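Local coordinates for protein inorganic polyphosphate/ATP-glucomannokinase (Arthrobacter sp., PDB 1WOQ) that phosphorylates glucose and mannose, drawing the phosphoryl group from either inorganic polyphosphate or ATP, as a kinase of the ROK family, at residues L193-D196 / E197-V200; Q203-F206 / S207-F211; E70-A73 / A74-V78. All blocks are in the same frame, centred on the assembly; numbering follows the deposited sequence.

Contacts 1 and 2 follow one another along helix 195-213, with centres about 15 Å apart, whereas contact 3 lies across the molecule, its centre about 44 Å from that of contact 1, in the loop between helix 51-66 and strand 78-82. The two helical contacts are partly buried and contact 3 is a surface contact. Serine hydroxyls recur with different duties: at residues 193-200 one accepts a backbone N-H to cap the helix, at 203-211 another doubles a helical bond and holds water, and at 70-78 a third reinforces a beta turn. Aromatic packing belongs to the helix; the turn is held by two bonds to one carbonyl, with a proline ring alongside.

Contact 1: residues L193-D196 / E197-V200; sequences LSWD and EYSV
S194 and E197 face each other across the first turn of helix 195-213 and exchange bonds in both directions. The backbone N of E197 donates to S194 OG (3.1 Å, N-H...O angle 159°), while the backbone N of S194 donates to E197 OE1 at 3.0 Å, using the anti lone pair of that carboxylate oxygen. These reciprocal bonds define a capping box with S194 as N-cap. The glutamate can return to the start of the helix because its CG stands anti to the carbonyl carbon (chi1 -64°) and the chain runs extended before OE1 turns in. L193 crosses the aliphatic part of this side chain, its CG lying 4.0 Å from E197 CB.

W195 and Y198 lie side by side and point the same way: Y198 CD2 meets the edge of the indole, 3.9 Å from W195 CZ3. R188 of helix 185-190 adds a cation-pi contact to the indole, while Y198 OH, hydrogen-bonded to A183 O, ties the helix to the end of helix 179-183. One turn along, W195 O receives S199 N and S199 OG from opposite faces of its carbonyl plane, the hydroxyl at 2.9 Å from W195 O.

Two N-H groups of the helix start thus find side-chain acceptors, and the negative carboxylate sits where the helix dipole would probably favour it.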
ATOM      1  N   LEU A 193      20.136 -10.291  -8.932  1.00 26.87           N
ATOM      2  CA  LEU A 193      20.905  -9.331  -8.153  1.00 27.43           C
ATOM      3  C   LEU A 193      21.132  -9.738  -6.702  1.00 27.30           C
ATOM      4  O   LEU A 193      20.227 -10.240  -6.032  1.00 27.20           O
ATOM      5  CB  LEU A 193      20.204  -7.970  -8.168  1.00 27.26           C
ATOM      6  CG  LEU A 193      20.477  -6.977  -9.297  1.00 29.92           C
ATOM      7  CD1 LEU A 193      20.521  -7.666 -10.641  1.00 31.42           C
ATOM      8  CD2 LEU A 193      19.400  -5.906  -9.258  1.00 27.79           C
ATOM      9  N   SER A 194      22.349  -9.515  -6.224  1.00 25.51           N
ATOM     10  CA  SER A 194      22.684  -9.802  -4.838  1.00 26.38           C
ATOM     11  C   SER A 194      22.151  -8.589  -4.083  1.00 25.67           C
ATOM     12  O   SER A 194      21.735  -7.612  -4.708  1.00 25.39           O
ATOM     13  CB  SER A 194      24.202  -9.889  -4.662  1.00 25.93           C
ATOM     14  OG  SER A 194      24.820  -8.664  -5.017  1.00 26.42           O
ATOM     15  N   TRP A 195      22.148  -8.640  -2.757  1.00 25.79           N
ATOM     16  CA  TRP A 195      21.666  -7.504  -1.984  1.00 25.93           C
ATOM     17  C   TRP A 195      22.541  -6.279  -2.246  1.00 26.20           C
ATOM     18  O   TRP A 195      22.045  -5.153  -2.283  1.00 24.39           O
ATOM     19  CB  TRP A 195      21.651  -7.833  -0.488  1.00 26.76           C
ATOM     20  CG  TRP A 195      20.515  -8.730  -0.083  1.00 28.30           C
ATOM     21  CD1 TRP A 195      20.610  -9.945   0.538  1.00 28.60           C
ATOM     22  CD2 TRP A 195      19.113  -8.479  -0.261  1.00 28.68           C
ATOM     23  NE1 TRP A 195      19.355 -10.464   0.758  1.00 29.02           N
ATOM     24  CE2 TRP A 195      18.419  -9.587   0.278  1.00 28.98           C
ATOM     25  CE3 TRP A 195      18.378  -7.428  -0.822  1.00 28.15           C
ATOM     26  CZ2 TRP A 195      17.023  -9.672   0.271  1.00 28.81           C
ATOM     27  CZ3 TRP A 195      16.987  -7.512  -0.829  1.00 28.88           C
ATOM     28  CH2 TRP A 195      16.326  -8.629  -0.284  1.00 29.53           C
ATOM     29  N   ASP A 196      23.841  -6.496  -2.442  1.00 25.89           N
ATOM     30  CA  ASP A 196      24.749  -5.383  -2.704  1.00 25.99           C
ATOM     31  C   ASP A 196      24.496  -4.751  -4.066  1.00 24.62           C
ATOM     32  O   ASP A 196      24.554  -3.529  -4.209  1.00 23.20           O
ATOM     33  CB  ASP A 196      26.211  -5.833  -2.613  1.00 29.64           C
ATOM     34  CG  ASP A 196      26.604  -6.252  -1.212  1.00 32.10           C
ATOM     35  OD1 ASP A 196      26.127  -5.621  -0.245  1.00 31.97           O
ATOM     36  OD2 ASP A 196      27.402  -7.205  -1.078  1.00 35.83           O
ATOM     37  N   GLU A 197      24.223  -5.578  -5.072  1.00 21.95           N
ATOM     38  CA  GLU A 197      23.955  -5.050  -6.401  1.00 21.55           C
ATOM     39  C   GLU A 197      22.631  -4.293  -6.360  1.00 20.54           C
ATOM     40  O   GLU A 197      22.468  -3.263  -7.020  1.00 19.90           O
ATOM     41  CB  GLU A 197      23.897  -6.188  -7.423  1.00 23.53           C
ATOM     42  CG  GLU A 197      25.227  -6.926  -7.568  1.00 26.82           C
ATOM     43  CD  GLU A 197      25.161  -8.073  -8.559  1.00 29.35           C
ATOM     44  OE1 GLU A 197      24.245  -8.908  -8.436  1.00 25.89           O
ATOM     45  OE2 GLU A 197      26.031  -8.141  -9.454  1.00 31.64           O
ATOM     46  N   TYR A 198      21.691  -4.806  -5.572  1.00 19.31           N
ATOM     47  CA  TYR A 198      20.384  -4.168  -5.421  1.00 18.17           C
ATOM     48  C   TYR A 198      20.584  -2.823  -4.728  1.00 17.79           C
ATOM     49  O   TYR A 198      19.879  -1.856  -5.017  1.00 16.51           O
ATOM     50  CB  TYR A 198      19.457  -5.059  -4.584  1.00 18.75           C
ATOM     51  CG  TYR A 198      18.011  -4.599  -4.525  1.00 17.58           C
ATOM     52  CD1 TYR A 198      17.310  -4.286  -5.691  1.00 18.29           C
ATOM     53  CD2 TYR A 198      17.336  -4.512  -3.308  1.00 17.43           C
ATOM     54  CE1 TYR A 198      15.966  -3.895  -5.646  1.00 17.71           C
ATOM     55  CE2 TYR A 198      15.992  -4.128  -3.249  1.00 15.57           C
ATOM     56  CZ  TYR A 198      15.316  -3.821  -4.419  1.00 16.58           C
ATOM     57  OH  TYR A 198      13.991  -3.441  -4.365  1.00 16.59           O
ATOM     58  N   SER A 199      21.555  -2.764  -3.819  1.00 17.80           N
ATOM     59  CA  SER A 199      21.851  -1.529  -3.095  1.00 18.99           C
ATOM     60  C   SER A 199      22.289  -0.427  -4.054  1.00 17.96           C
ATOM     61  O   SER A 199      22.028   0.750  -3.812  1.00 16.37           O
ATOM     62  CB  SER A 199      22.946  -1.761  -2.049  1.00 20.84           C
ATOM     63  OG  SER A 199      22.481  -2.591  -1.002  1.00 24.30           O
ATOM     64  N   VAL A 200      22.965  -0.807  -5.136  1.00 17.46           N
ATOM     65  CA  VAL A 200      23.411   0.168  -6.128  1.00 18.78           C
ATOM     66  C   VAL A 200      22.181   0.804  -6.773  1.00 18.73           C
ATOM     67  O   VAL A 200      22.099   2.026  -6.922  1.00 16.30           O
ATOM     68  CB  VAL A 200      24.271  -0.496  -7.231  1.00 20.20           C
ATOM     69  CG1 VAL A 200      24.534   0.491  -8.357  1.00 20.32           C
ATOM     70  CG2 VAL A 200      25.593  -0.974  -6.641  1.00 22.34           C
TER

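Contact 2: residues Q203-F206 / S207-F211; sequences QRYF and SHVEF
S207 OG reaches back one helical turn to Q203 O, at 2.7 Å, and the same carbonyl accepts the backbone N of S207 at 3.0 Å, so one oxygen takes two donors from one residue. The hydroxyl gets there by sitting between its own backbone N and carbonyl carbon (chi1 64°). A water bridges outward from it: this water donates to S207 OG at 2.7 Å and accepts from R204 NE, lying at the edge of the guanidinium and in its plane.

On the flank toward strand 173-174, R204 NH2 approaches H208 CD2 at 3.5 Å, the guanidinium and imidazole planes turned 74° apart. On the inner side, V209 CG2 sits over one face of the Y205 ring, 4.0 Å from its centroid and 19° off the normal, a CH-pi contact offset toward the rim. The helical bond from V209 N to Y205 O, 3.0 Å long, sets the spacing of the two residues.

Further out, D175 forms a salt bridge with R204, Y205 OH is hydrogen-bonded to L169 O, and R236 N donates to Q203 OE1. I147 packs on Y205 and F206, and F218 meets F206 edge-to-face, seating the helix against strands 143-149 and 217-221. An alanine at Y205 is likely to leave L169 O without its hydroxyl donor and to open a gap beneath V209 CG2 and beside I147.

The chemistry therefore divides round the helix: a water-bridged polar flank, where D175 would probably balance the arginine's charge, and a largely apolar side packed against the sheet, whose polar atom Y205 OH is satisfied by L169 O.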
ATOM      1  N   GLN A 203      20.458   3.037  -4.282  1.00 15.95           N
ATOM      2  CA  GLN A 203      21.227   4.260  -4.038  1.00 15.63           C
ATOM      3  C   GLN A 203      20.847   5.263  -5.120  1.00 15.15           C
ATOM      4  O   GLN A 203      20.628   6.442  -4.844  1.00 15.78           O
ATOM      5  CB  GLN A 203      22.730   3.973  -4.114  1.00 16.50           C
ATOM      6  CG  GLN A 203      23.638   5.214  -4.086  1.00 18.97           C
ATOM      7  CD  GLN A 203      23.520   6.015  -2.801  1.00 19.86           C
ATOM      8  OE1 GLN A 203      23.345   5.455  -1.722  1.00 19.98           O
ATOM      9  NE2 GLN A 203      23.637   7.334  -2.911  1.00 20.73           N
ATOM     10  N   ARG A 204      20.771   4.776  -6.353  1.00 14.69           N
ATOM     11  CA  ARG A 204      20.410   5.619  -7.487  1.00 14.73           C
ATOM     12  C   ARG A 204      18.986   6.136  -7.350  1.00 13.96           C
ATOM     13  O   ARG A 204      18.734   7.331  -7.530  1.00 13.91           O
ATOM     14  CB  ARG A 204      20.535   4.836  -8.798  1.00 16.26           C
ATOM     15  CG  ARG A 204      20.230   5.662 -10.045  1.00 21.15           C
ATOM     16  CD  ARG A 204      21.221   6.808 -10.185  1.00 26.85           C
ATOM     17  NE  ARG A 204      20.584   8.120 -10.135  1.00 32.23           N
ATOM     18  CZ  ARG A 204      19.969   8.701 -11.162  1.00 31.75           C
ATOM     19  NH1 ARG A 204      19.905   8.092 -12.337  1.00 32.70           N
ATOM     20  NH2 ARG A 204      19.419   9.896 -11.011  1.00 31.72           N
ATOM     21  N   TYR A 205      18.057   5.238  -7.037  1.00 13.42           N
ATOM     22  CA  TYR A 205      16.649   5.615  -6.895  1.00 14.06           C
ATOM     23  C   TYR A 205      16.420   6.629  -5.779  1.00 14.68           C
ATOM     24  O   TYR A 205      15.850   7.700  -6.006  1.00 13.88           O
ATOM     25  CB  TYR A 205      15.782   4.379  -6.631  1.00 14.79           C
ATOM     26  CG  TYR A 205      14.303   4.699  -6.531  1.00 14.65           C
ATOM     27  CD1 TYR A 205      13.528   4.868  -7.680  1.00 14.65           C
ATOM     28  CD2 TYR A 205      13.690   4.882  -5.291  1.00 14.78           C
ATOM     29  CE1 TYR A 205      12.174   5.216  -7.595  1.00 14.46           C
ATOM     30  CE2 TYR A 205      12.343   5.231  -5.197  1.00 14.72           C
ATOM     31  CZ  TYR A 205      11.592   5.397  -6.352  1.00 14.12           C
ATOM     32  OH  TYR A 205      10.263   5.763  -6.263  1.00 13.28           O
ATOM     33  N   PHE A 206      16.862   6.299  -4.568  1.00 14.23           N
ATOM     34  CA  PHE A 206      16.659   7.202  -3.447  1.00 15.11           C
ATOM     35  C   PHE A 206      17.408   8.523  -3.559  1.00 16.09           C
ATOM     36  O   PHE A 206      16.886   9.558  -3.147  1.00 14.62           O
ATOM     37  CB  PHE A 206      16.993   6.509  -2.122  1.00 15.01           C
ATOM     38  CG  PHE A 206      15.955   5.511  -1.696  1.00 14.74           C
ATOM     39  CD1 PHE A 206      16.133   4.155  -1.938  1.00 16.57           C
ATOM     40  CD2 PHE A 206      14.776   5.935  -1.088  1.00 15.07           C
ATOM     41  CE1 PHE A 206      15.150   3.232  -1.579  1.00 15.54           C
ATOM     42  CE2 PHE A 206      13.788   5.023  -0.726  1.00 15.73           C
ATOM     43  CZ  PHE A 206      13.977   3.667  -0.974  1.00 14.64           C
ATOM     44  N   SER A 207      18.614   8.508  -4.120  1.00 14.67           N
ATOM     45  CA  SER A 207      19.347   9.761  -4.265  1.00 15.44           C
ATOM     46  C   SER A 207      18.641  10.640  -5.300  1.00 14.78           C
ATOM     47  O   SER A 207      18.624  11.863  -5.180  1.00 14.20           O
ATOM     48  CB  SER A 207      20.810   9.504  -4.668  1.00 16.43           C
ATOM     49  OG  SER A 207      20.908   8.900  -5.938  1.00 19.47           O
ATOM     50  N   HIS A 208      18.046  10.020  -6.315  1.00 15.23           N
ATOM     51  CA  HIS A 208      17.330  10.789  -7.327  1.00 14.46           C
ATOM     52  C   HIS A 208      16.079  11.412  -6.711  1.00 14.29           C
ATOM     53  O   HIS A 208      15.823  12.602  -6.883  1.00 14.04           O
ATOM     54  CB  HIS A 208      16.918   9.904  -8.507  1.00 15.29           C
ATOM     55  CG  HIS A 208      16.157  10.639  -9.568  1.00 14.37           C
ATOM     56  ND1 HIS A 208      14.893  10.267  -9.974  1.00 18.37           N
ATOM     57  CD2 HIS A 208      16.481  11.730 -10.300  1.00 13.79           C
ATOM     58  CE1 HIS A 208      14.472  11.098 -10.912  1.00 15.91           C
ATOM     59  NE2 HIS A 208      15.416  11.995 -11.127  1.00 18.82           N
ATOM     60  N   VAL A 209      15.309  10.607  -5.985  1.00 12.44           N
ATOM     61  CA  VAL A 209      14.084  11.093  -5.354  1.00 13.38           C
ATOM     62  C   VAL A 209      14.420  12.146  -4.293  1.00 13.01           C
ATOM     63  O   VAL A 209      13.667  13.095  -4.073  1.00 13.13           O
ATOM     64  CB  VAL A 209      13.299   9.922  -4.718  1.00 12.94           C
ATOM     65  CG1 VAL A 209      12.077  10.444  -3.967  1.00 13.78           C
ATOM     66  CG2 VAL A 209      12.859   8.946  -5.814  1.00 13.31           C
ATOM     67  N   GLU A 210      15.566  11.967  -3.646  1.00 13.51           N
ATOM     68  CA  GLU A 210      16.037  12.896  -2.629  1.00 14.23           C
ATOM     69  C   GLU A 210      16.275  14.259  -3.277  1.00 14.23           C
ATOM     70  O   GLU A 210      15.944  15.304  -2.704  1.00 14.32           O
ATOM     71  CB  GLU A 210      17.328  12.341  -2.020  1.00 16.77           C
ATOM     72  CG  GLU A 210      18.109  13.283  -1.148  1.00 20.42           C
ATOM     73  CD  GLU A 210      19.237  12.563  -0.446  1.00 21.62           C
ATOM     74  OE1 GLU A 210      18.971  11.914   0.587  1.00 24.64           O
ATOM     75  OE2 GLU A 210      20.382  12.625  -0.940  1.00 23.19           O
ATOM     76  N   PHE A 211      16.838  14.249  -4.482  1.00 13.73           N
ATOM     77  CA  PHE A 211      17.088  15.500  -5.193  1.00 13.76           C
ATOM     78  C   PHE A 211      15.761  16.117  -5.635  1.00 12.36           C
ATOM     79  O   PHE A 211      15.589  17.336  -5.612  1.00 12.54           O
ATOM     80  CB  PHE A 211      17.978  15.259  -6.417  1.00 14.58           C
ATOM     81  CG  PHE A 211      18.316  16.516  -7.176  1.00 17.87           C
ATOM     82  CD1 PHE A 211      17.427  17.048  -8.103  1.00 19.16           C
ATOM     83  CD2 PHE A 211      19.508  17.189  -6.931  1.00 17.65           C
ATOM     84  CE1 PHE A 211      17.718  18.237  -8.776  1.00 20.09           C
ATOM     85  CE2 PHE A 211      19.809  18.377  -7.599  1.00 20.47           C
ATOM     86  CZ  PHE A 211      18.910  18.901  -8.523  1.00 20.57           C
TER
HETATM   87  O   HOH W   1      24.299   8.376  -5.479  1.00 29.99           O
HETATM   88  O   HOH W   2      20.640  10.145  -8.362  1.00 32.43           O

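Contact 3: residues E70-A73 / A74-V78; sequences EAPA and AGSPV
A73 O is gripped twice by S76. The hydroxyl S76 OG donates to it at 2.7 Å, lying in the carbonyl plane with a C=O...O angle of 155°, and the backbone N of S76 donates at 2.9 Å. The second bond arrives differently: its N-H points nearly straight at the oxygen, yet the nitrogen stands well above the carbonyl plane, 53° out of it. One residue thus supplies both donors, from distinct directions. The hydroxyl can join the backbone N because S76 OG is tucked between its own N and carbonyl carbon, chi1 58°, which turns it toward A73 O on the side of P72.

The backbone bond closes a type I beta turn from A73 to S76, with A74 and G75 at its corners. This turn lies in the loop that leads from helix 51-66 into strand 78-82, a strand flanked by 14-19 and 118-122 in the five-stranded sheet.

The P72 ring lies against the same hydroxyl through its carbons, with P72 CG 3.4 Å from S76 OG. The ring is therefore beside the oxygen that bonds to A73 O, and it also packs on I15 of strand 14-19. Past the turn, S76 O accepts from R116 NE, and V78 begins the strand with backbone hydrogen bonds to P117 and E119.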
ATOM      1  N   GLU A  70     -15.916  -9.886  17.027  1.00 27.23           N
ATOM      2  CA  GLU A  70     -15.333  -8.554  17.124  1.00 27.00           C
ATOM      3  C   GLU A  70     -15.615  -7.689  15.890  1.00 25.66           C
ATOM      4  O   GLU A  70     -15.102  -6.578  15.771  1.00 24.70           O
ATOM      5  CB  GLU A  70     -13.818  -8.655  17.351  1.00 28.23           C
ATOM      6  CG  GLU A  70     -13.059  -9.409  16.266  1.00 32.73           C
ATOM      7  CD  GLU A  70     -12.879 -10.888  16.577  1.00 33.60           C
ATOM      8  OE1 GLU A  70     -13.858 -11.540  16.984  1.00 34.44           O
ATOM      9  OE2 GLU A  70     -11.754 -11.401  16.402  1.00 37.27           O
ATOM     10  N   ALA A  71     -16.441  -8.194  14.980  1.00 23.82           N
ATOM     11  CA  ALA A  71     -16.773  -7.458  13.763  1.00 23.54           C
ATOM     12  C   ALA A  71     -17.587  -6.195  14.027  1.00 23.31           C
ATOM     13  O   ALA A  71     -18.350  -6.126  14.991  1.00 22.63           O
ATOM     14  CB  ALA A  71     -17.538  -8.361  12.808  1.00 22.70           C
ATOM     15  N   PRO A  72     -17.424  -5.171  13.175  1.00 23.22           N
ATOM     16  CA  PRO A  72     -18.169  -3.916  13.332  1.00 23.15           C
ATOM     17  C   PRO A  72     -19.601  -4.140  12.852  1.00 23.20           C
ATOM     18  O   PRO A  72     -19.942  -5.245  12.433  1.00 21.74           O
ATOM     19  CB  PRO A  72     -17.398  -2.952  12.437  1.00 24.05           C
ATOM     20  CG  PRO A  72     -16.937  -3.844  11.326  1.00 22.95           C
ATOM     21  CD  PRO A  72     -16.452  -5.069  12.070  1.00 23.17           C
ATOM     22  N   ALA A  73     -20.436  -3.104  12.912  1.00 24.17           N
ATOM     23  CA  ALA A  73     -21.826  -3.219  12.466  1.00 25.96           C
ATOM     24  C   ALA A  73     -21.879  -3.742  11.029  1.00 26.30           C
ATOM     25  O   ALA A  73     -21.062  -3.359  10.193  1.00 24.66           O
ATOM     26  CB  ALA A  73     -22.523  -1.868  12.557  1.00 26.90           C
ATOM     27  N   ALA A  74     -22.855  -4.601  10.751  1.00 25.96           N
ATOM     28  CA  ALA A  74     -23.016  -5.216   9.433  1.00 27.56           C
ATOM     29  C   ALA A  74     -23.029  -4.270   8.235  1.00 27.54           C
ATOM     30  O   ALA A  74     -22.620  -4.652   7.138  1.00 30.22           O
ATOM     31  CB  ALA A  74     -24.278  -6.079   9.419  1.00 28.48           C
ATOM     32  N   GLY A  75     -23.496  -3.043   8.430  1.00 27.14           N
ATOM     33  CA  GLY A  75     -23.545  -2.111   7.317  1.00 23.81           C
ATOM     34  C   GLY A  75     -22.443  -1.070   7.311  1.00 22.58           C
ATOM     35  O   GLY A  75     -22.481  -0.124   6.522  1.00 22.73           O
ATOM     36  N   SER A  76     -21.456  -1.240   8.185  1.00 19.97           N
ATOM     37  CA  SER A  76     -20.352  -0.293   8.269  1.00 19.63           C
ATOM     38  C   SER A  76     -19.540  -0.276   6.976  1.00 18.40           C
ATOM     39  O   SER A  76     -19.397  -1.299   6.309  1.00 17.59           O
ATOM     40  CB  SER A  76     -19.444  -0.645   9.451  1.00 20.35           C
ATOM     41  OG  SER A  76     -18.941  -1.964   9.340  1.00 19.56           O
ATOM     42  N   PRO A  77     -19.004   0.895   6.601  1.00 17.24           N
ATOM     43  CA  PRO A  77     -18.207   1.007   5.378  1.00 16.15           C
ATOM     44  C   PRO A  77     -16.916   0.200   5.472  1.00 15.33           C
ATOM     45  O   PRO A  77     -16.366   0.020   6.556  1.00 15.64           O
ATOM     46  CB  PRO A  77     -17.950   2.510   5.271  1.00 17.94           C
ATOM     47  CG  PRO A  77     -17.915   2.943   6.697  1.00 19.92           C
ATOM     48  CD  PRO A  77     -19.085   2.194   7.294  1.00 20.28           C
ATOM     49  N   VAL A  78     -16.446  -0.282   4.327  1.00 12.83           N
ATOM     50  CA  VAL A  78     -15.226  -1.078   4.256  1.00 13.70           C
ATOM     51  C   VAL A  78     -14.173  -0.372   3.410  1.00 14.20           C
ATOM     52  O   VAL A  78     -14.466   0.102   2.311  1.00 14.16           O
ATOM     53  CB  VAL A  78     -15.517  -2.463   3.630  1.00 14.64           C
ATOM     54  CG1 VAL A  78     -14.229  -3.266   3.478  1.00 13.35           C
ATOM     55  CG2 VAL A  78     -16.518  -3.208   4.491  1.00 14.83           C
TER